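Side-chain contacts in N-acetylglucosamine-6-phosphate deacetylase (Thermotoga maritima, PDB 1O12), which probably removes the acetyl group from N-acetylglucosamine 6-phosphate as a metal-dependent hydrolase of the NagA family: residues E80-S84 against Q85-T89; L229-D232 against D233-L236; T266-I269 against S270-L274. All blocks are in the same frame, centred on the assembly; numbering follows the deposited sequence.

Interaction 1. Residues E80-S84 against Q85-T89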
loop_
_atom_site.group_PDB
_atom_site.type_symbol
_atom_site.label_atom_id
_atom_site.label_comp_id
_atom_site.label_asym_id
_atom_site.label_seq_id
_atom_site.Cartn_x
_atom_site.Cartn_y
_atom_site.Cartn_z
ATOM N N GLU A 80 -2.108 -34.156 -15.793
ATOM C CA GLU A 80 -2.298 -34.211 -17.212
ATOM C C GLU A 80 -2.938 -32.906 -17.742
ATOM O O GLU A 80 -2.503 -32.356 -18.758
ATOM C CB GLU A 80 -3.149 -35.455 -17.520
ATOM C CG GLU A 80 -3.260 -35.824 -18.983
ATOM C CD GLU A 80 -1.960 -35.567 -19.764
ATOM O OE1 GLU A 80 -0.861 -35.982 -19.299
ATOM O OE2 GLU A 80 -2.049 -34.949 -20.856
ATOM N N PHE A 81 -3.953 -32.384 -17.068
ATOM C CA PHE A 81 -4.549 -31.153 -17.569
ATOM C C PHE A 81 -3.606 -29.959 -17.442
ATOM O O PHE A 81 -3.449 -29.174 -18.382
ATOM C CB PHE A 81 -5.841 -30.822 -16.834
ATOM C CG PHE A 81 -6.484 -29.571 -17.325
ATOM C CD1 PHE A 81 -7.046 -29.522 -18.603
ATOM C CD2 PHE A 81 -6.453 -28.407 -16.561
ATOM C CE1 PHE A 81 -7.567 -28.319 -19.127
ATOM C CE2 PHE A 81 -6.968 -27.199 -17.077
ATOM C CZ PHE A 81 -7.524 -27.160 -18.365
ATOM N N LEU A 82 -2.991 -29.830 -16.264
ATOM C CA LEU A 82 -2.078 -28.727 -15.979
ATOM C C LEU A 82 -0.978 -28.498 -17.014
ATOM O O LEU A 82 -0.529 -27.354 -17.209
ATOM C CB LEU A 82 -1.477 -28.904 -14.586
ATOM C CG LEU A 82 -2.561 -28.728 -13.525
ATOM C CD1 LEU A 82 -1.927 -28.663 -12.165
ATOM C CD2 LEU A 82 -3.361 -27.460 -13.793
ATOM N N TYR A 83 -0.554 -29.566 -17.683
ATOM C CA TYR A 83 0.475 -29.440 -18.698
ATOM C C TYR A 83 -0.039 -28.549 -19.818
ATOM O O TYR A 83 0.731 -27.822 -20.447
ATOM C CB TYR A 83 0.881 -30.817 -19.233
ATOM C CG TYR A 83 1.770 -31.586 -18.266
ATOM C CD1 TYR A 83 2.849 -30.957 -17.628
ATOM C CD2 TYR A 83 1.543 -32.945 -17.981
ATOM C CE1 TYR A 83 3.664 -31.651 -16.737
ATOM C CE2 TYR A 83 2.363 -33.648 -17.089
ATOM C CZ TYR A 83 3.408 -32.992 -16.475
ATOM O OH TYR A 83 4.194 -33.644 -15.580
ATOM N N SER A 84 -1.346 -28.589 -20.059
ATOM C CA SER A 84 -1.958 -27.757 -21.101
ATOM C C SER A 84 -2.034 -26.300 -20.667
ATOM O O SER A 84 -2.502 -25.459 -21.419
ATOM C CB SER A 84 -3.369 -28.220 -21.418
ATOM O OG SER A 84 -4.242 -27.940 -20.342
ATOM N N GLN A 85 -1.604 -26.008 -19.446
ATOM C CA GLN A 85 -1.600 -24.641 -18.957
ATOM C C GLN A 85 -0.147 -24.230 -18.751
ATOM O O GLN A 85 0.141 -23.155 -18.220
ATOM C CB GLN A 85 -2.385 -24.540 -17.644
ATOM C CG GLN A 85 -3.856 -24.760 -17.818
ATOM C CD GLN A 85 -4.456 -23.790 -18.807
ATOM O OE1 GLN A 85 -4.288 -22.596 -18.675
ATOM N NE2 GLN A 85 -5.158 -24.305 -19.810
ATOM N N GLY A 86 0.761 -25.109 -19.182
ATOM C CA GLY A 86 2.186 -24.853 -19.063
ATOM C C GLY A 86 2.742 -25.088 -17.670
ATOM O O GLY A 86 3.914 -24.806 -17.427
ATOM N N VAL A 87 1.906 -25.600 -16.758
ATOM C CA VAL A 87 2.302 -25.879 -15.376
ATOM C C VAL A 87 3.099 -27.176 -15.262
ATOM O O VAL A 87 2.607 -28.251 -15.588
ATOM C CB VAL A 87 1.073 -26.010 -14.448
ATOM C CG1 VAL A 87 1.535 -26.388 -13.043
ATOM C CG2 VAL A 87 0.266 -24.675 -14.414
ATOM N N THR A 88 4.331 -27.072 -14.789
ATOM C CA THR A 88 5.183 -28.232 -14.638
ATOM C C THR A 88 5.498 -28.615 -13.173
ATOM O O THR A 88 6.249 -29.553 -12.920
ATOM C CB THR A 88 6.486 -28.024 -15.405
ATOM O OG1 THR A 88 7.075 -26.783 -15.012
ATOM C CG2 THR A 88 6.224 -28.012 -16.891
ATOM N N THR A 89 4.962 -27.865 -12.219
ATOM C CA THR A 89 5.136 -28.163 -10.808
ATOM C C THR A 89 3.909 -27.604 -10.111
ATOM O O THR A 89 3.544 -26.441 -10.306
ATOM C CB THR A 89 6.371 -27.496 -10.155
ATOM O OG1 THR A 89 7.569 -27.919 -10.806
ATOM C CG2 THR A 89 6.467 -27.905 -8.683
#
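Phe81 brings CE2 and CZ of its ring against the side chain of Gln85, four residues on, where helix 75-83 ends in a Schellman motif and the chain swings into strand 87-93. CE2 lies 4.0 Å from Gln85 CG, and CZ approaches NE2, with ring and amide planes only 19° apart. The glutamine chain bends at chi2 (-57°), which folds its amide back beside the helix end instead of letting it extend away. Its OE1 accepts a hydrogen bond from the backbone N of Ser308, so a long amide suits this buried place: methylenes for the ring, a carbonyl for the first turn of helix 307-318. Cut back to an alanine, this residue would probably leave Ser308 N without this acceptor and the Phe81 ring with a gap beside it.

The carbonyl oxygen of Leu82 is gripped twice, from opposite faces of its plane: Gln85 N lies 2.8 Å from Leu82 O, above that plane, while Val87 N comes at 3.0 Å to Leu82 O, tilted 35° from it. Gly86 N closes the type I turn onto Tyr83 O. Gly86 has a positive phi, easy for glycine, and is the C' residue of the motif. On the apolar side Leu82 and Val87 meet through their beta carbons, the hydrophobic pair that commonly accompanies a Schellman end. Tyr83 reaches past the turn toward the strand, and its hydroxyl is hydrogen-bonded to Glu79; at the other end of the ring, CD1 sits 3.4 Å from Val87 O.

Interaction 2. Residues L229-D232 against D233-L236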
loop_
_atom_site.group_PDB
_atom_site.type_symbol
_atom_site.label_atom_id
_atom_site.label_comp_id
_atom_site.label_asym_id
_atom_site.label_seq_id
_atom_site.Cartn_x
_atom_site.Cartn_y
_atom_site.Cartn_z
ATOM N N LEU A 229 2.230 -5.816 2.860
ATOM C CA LEU A 229 2.657 -4.766 1.971
ATOM C C LEU A 229 3.958 -4.135 2.430
ATOM O O LEU A 229 4.807 -3.795 1.615
ATOM C CB LEU A 229 1.571 -3.687 1.882
ATOM C CG LEU A 229 0.217 -4.140 1.359
ATOM C CD1 LEU A 229 -0.844 -3.087 1.630
ATOM C CD2 LEU A 229 0.374 -4.449 -0.139
ATOM N N LEU A 230 4.108 -3.990 3.739
ATOM C CA LEU A 230 5.270 -3.325 4.323
ATOM C C LEU A 230 6.581 -4.052 4.202
ATOM O O LEU A 230 7.599 -3.448 3.847
ATOM C CB LEU A 230 5.025 -3.038 5.810
ATOM C CG LEU A 230 6.161 -2.356 6.571
ATOM C CD1 LEU A 230 6.410 -0.983 5.971
ATOM C CD2 LEU A 230 5.812 -2.233 8.042
ATOM N N LEU A 231 6.549 -5.347 4.503
ATOM C CA LEU A 231 7.744 -6.183 4.486
ATOM C C LEU A 231 8.163 -6.610 3.090
ATOM O O LEU A 231 7.468 -7.375 2.405
ATOM C CB LEU A 231 7.517 -7.413 5.368
ATOM C CG LEU A 231 7.046 -7.031 6.769
ATOM C CD1 LEU A 231 6.576 -8.267 7.504
ATOM C CD2 LEU A 231 8.181 -6.296 7.526
ATOM N N ASP A 232 9.333 -6.131 2.684
ATOM C CA ASP A 232 9.873 -6.417 1.362
ATOM C C ASP A 232 10.180 -7.857 0.987
ATOM O O ASP A 232 10.105 -8.196 -0.182
ATOM C CB ASP A 232 11.098 -5.557 1.145
ATOM C CG ASP A 232 10.730 -4.113 0.859
ATOM O OD1 ASP A 232 9.792 -3.580 1.539
ATOM O OD2 ASP A 232 11.377 -3.517 -0.049
ATOM N N ASP A 233 10.512 -8.706 1.958
ATOM C CA ASP A 233 10.803 -10.103 1.644
ATOM C C ASP A 233 9.677 -11.101 1.955
ATOM O O ASP A 233 9.919 -12.299 2.007
ATOM C CB ASP A 233 12.070 -10.545 2.354
ATOM C CG ASP A 233 11.979 -10.341 3.811
ATOM O OD1 ASP A 233 12.949 -10.676 4.518
ATOM O OD2 ASP A 233 10.917 -9.832 4.249
ATOM N N VAL A 234 8.471 -10.598 2.187
ATOM C CA VAL A 234 7.282 -11.430 2.422
ATOM C C VAL A 234 6.624 -11.479 1.047
ATOM O O VAL A 234 6.319 -10.425 0.468
ATOM C CB VAL A 234 6.252 -10.754 3.378
ATOM C CG1 VAL A 234 4.884 -11.402 3.210
ATOM C CG2 VAL A 234 6.696 -10.871 4.800
ATOM N N LYS A 235 6.400 -12.666 0.508
ATOM C CA LYS A 235 5.774 -12.724 -0.806
ATOM C C LYS A 235 4.255 -12.873 -0.655
ATOM O O LYS A 235 3.783 -13.427 0.342
ATOM C CB LYS A 235 6.360 -13.878 -1.625
ATOM C CG LYS A 235 7.880 -13.872 -1.718
ATOM C CD LYS A 235 8.348 -14.793 -2.842
ATOM C CE LYS A 235 9.864 -14.853 -2.940
ATOM N NZ LYS A 235 10.472 -13.484 -2.893
ATOM N N LEU A 236 3.493 -12.390 -1.631
ATOM C CA LEU A 236 2.049 -12.476 -1.544
ATOM C C LEU A 236 1.493 -13.258 -2.701
ATOM O O LEU A 236 1.847 -13.002 -3.855
ATOM C CB LEU A 236 1.414 -11.084 -1.565
ATOM C CG LEU A 236 2.013 -9.969 -0.700
ATOM C CD1 LEU A 236 1.227 -8.683 -0.883
ATOM C CD2 LEU A 236 1.991 -10.411 0.755
#
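Leu231 and Val234 make the close side of this turn, meeting where helix 223-230 has given way to the approach to strand 235-239. CB of Leu231 lies 3.6 Å from CG2 of Val234, and the same methyl is 3.8 Å from Leu231 CD1, so one valine branch fits against both the root and one end of the leucine. CG2 is in position for this because it stands anti to the valine carbonyl carbon, beside the backbone N, while CG1 takes the place anti to that N (chi1 161°). Branched apolar residues suit the site: Tyr200 of helix 193-200 packs on both side chains, and Ile207 adds to the cover over Val234. A second apolar contact is slighter, Leu229 CD2 and Leu236 CD1 approaching to 4.4 Å, with Phe210 touching both leucines; Leu229 also packs on Leu252 of the second subunit.

The backbone closure is looser than the side-chain packing. Val234 N points almost straight at Leu231 O (164°), but at 3.4 Å the bond between those two atoms, which closes this type I turn, is weak. The two central residues are aspartates, and their carboxylates part ways. Asp232 is exposed, and its OD1 forms a long, weak ion pair with Lys255 of the second subunit. The carboxylate of Asp233 turns back beside Leu231 and is more firmly engaged: OD2 is hydrogen-bonded to the hydroxyl of Tyr200, and OD1 has a weak, long ion pair with Lys205. The 6.9 Å between Asp232 OD1 and Asp233 OD2 probably keeps their mutual repulsion modest. This is the short helix-to-strand return of a beta-alpha-beta unit, strand 206-207, helix 223-230 and strand 235-239, in the TIM-barrel-like amidohydrolase fold.

Interaction 3. Residues T266-I269 against S270-L274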
loop_
_atom_site.group_PDB
_atom_site.type_symbol
_atom_site.label_atom_id
_atom_site.label_comp_id
_atom_site.label_asym_id
_atom_site.label_seq_id
_atom_site.Cartn_x
_atom_site.Cartn_y
_atom_site.Cartn_z
ATOM N N THR A 266 -3.616 -20.159 -8.665
ATOM C CA THR A 266 -4.886 -20.348 -9.323
ATOM C C THR A 266 -6.060 -20.451 -8.334
ATOM O O THR A 266 -7.096 -19.814 -8.545
ATOM C CB THR A 266 -4.784 -21.600 -10.251
ATOM O OG1 THR A 266 -5.385 -21.315 -11.517
ATOM C CG2 THR A 266 -5.408 -22.816 -9.621
ATOM N N ASP A 267 -5.886 -21.209 -7.243
ATOM C CA ASP A 267 -6.928 -21.416 -6.230
ATOM C C ASP A 267 -8.142 -21.994 -6.948
ATOM O O ASP A 267 -9.288 -21.820 -6.544
ATOM C CB ASP A 267 -7.286 -20.094 -5.524
ATOM C CG ASP A 267 -8.188 -20.289 -4.260
ATOM O OD1 ASP A 267 -7.928 -21.179 -3.403
ATOM O OD2 ASP A 267 -9.161 -19.513 -4.108
ATOM N N SER A 268 -7.856 -22.682 -8.036
ATOM C CA SER A 268 -8.852 -23.314 -8.866
ATOM C C SER A 268 -9.535 -24.493 -8.158
ATOM O O SER A 268 -8.948 -25.156 -7.291
ATOM C CB SER A 268 -8.155 -23.798 -10.141
ATOM O OG SER A 268 -8.959 -24.609 -10.961
ATOM N N ILE A 269 -10.786 -24.743 -8.509
ATOM C CA ILE A 269 -11.485 -25.888 -7.940
ATOM C C ILE A 269 -11.889 -26.823 -9.087
ATOM O O ILE A 269 -11.730 -26.468 -10.254
ATOM C CB ILE A 269 -12.723 -25.460 -7.133
ATOM C CG1 ILE A 269 -13.712 -24.713 -8.028
ATOM C CG2 ILE A 269 -12.279 -24.618 -5.951
ATOM C CD1 ILE A 269 -14.944 -24.210 -7.280
ATOM N N SER A 270 -12.374 -28.015 -8.750
ATOM C CA SER A 270 -12.813 -29.006 -9.735
ATOM C C SER A 270 -13.728 -28.432 -10.825
ATOM O O SER A 270 -13.648 -28.828 -11.981
ATOM C CB SER A 270 -13.546 -30.145 -9.025
ATOM O OG SER A 270 -14.639 -29.637 -8.267
ATOM N N ALA A 271 -14.590 -27.494 -10.453
ATOM C CA ALA A 271 -15.516 -26.879 -11.394
ATOM C C ALA A 271 -14.851 -26.139 -12.557
ATOM O O ALA A 271 -15.469 -25.954 -13.605
ATOM C CB ALA A 271 -16.442 -25.916 -10.648
ATOM N N ALA A 272 -13.605 -25.707 -12.388
ATOM C CA ALA A 272 -12.936 -24.965 -13.442
ATOM C C ALA A 272 -12.954 -25.742 -14.743
ATOM O O ALA A 272 -12.587 -26.913 -14.779
ATOM C CB ALA A 272 -11.514 -24.648 -13.034
ATOM N N GLY A 273 -13.400 -25.085 -15.810
ATOM C CA GLY A 273 -13.472 -25.727 -17.113
ATOM C C GLY A 273 -14.765 -26.511 -17.327
ATOM O O GLY A 273 -14.875 -27.261 -18.299
ATOM N N LEU A 274 -15.733 -26.360 -16.424
ATOM C CA LEU A 274 -17.008 -27.057 -16.551
ATOM C C LEU A 274 -18.158 -26.045 -16.594
ATOM O O LEU A 274 -18.019 -24.929 -16.090
ATOM C CB LEU A 274 -17.212 -28.007 -15.377
ATOM C CG LEU A 274 -16.112 -29.047 -15.170
ATOM C CD1 LEU A 274 -16.515 -30.022 -14.066
ATOM C CD2 LEU A 274 -15.861 -29.790 -16.467
#
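Ile269 O receives the backbone N of Ala272 at 2.9 Å, a fairly straight bond (161°) that closes a type I turn. The donor stands above the carbonyl plane, 44° out of it, instead of lying on a lone pair. A second turn follows at once: Leu274 N bonds to Ala271 O at 2.9 Å, making a type II turn whose third residue, Gly273, has a positive phi. A side chain at Gly273 would be pressed against the preceding carbonyl oxygen, which explains the glycine.

The small side chains suit such tight winding. Ala272 turns its methyl toward the preceding segment, where CB rests 3.3 Å from Ser268 OG; Thr304 and Phe306 pack on the same alanine. With OG anti to the serine N (chi1 171°), Ser268 can meet this methyl while its hydroxyl bonds to Gly64 O, which satisfies a buried polar group. On another part of the turn Ile269 meets Ala271 through its longer branch: CG1 is 4.0 Å from Ala271 CB, and CD1 extends the apolar overlap at 4.1 Å from that same CB. Leu281 also touches the isoleucine, a branched apolar residue suited to this buried spot. Ser270 sends its hydroxyl elsewhere, to a weak hydrogen bond with Asp69.

Just upstream, Asp267, the predicted proton donor/acceptor, is hydrogen-bonded through OD1 to His63 NE2. The consecutive turns thus belong to the loop that follows strand 262-265 and carries the probable catalytic aspartate, a placement characteristic of the amidohydrolase active site.

In the fold
The three contacts follow one another along the chain within the amidohydrolase region. Interactions 1 and 3 are neighbours, their centres 14 Å apart and nearest atoms about 6 Å apart; Phe306 bridges the space between them, meeting Phe81 and Gln85 in one and Ala272 in the other. Interaction 2 lies across the chain's centre from both, with its centre 28 Å from each. Interaction 3 contains the predicted active-site Asp267, and its Ile269 side chain is about 9 Å from the iron held by Glu127, His188 and His209, whereas the Leu236 side chain of interaction 2 is about 14 Å from it. The Leu82 side chain of interaction 1 lies about 12 Å from that of Asp267.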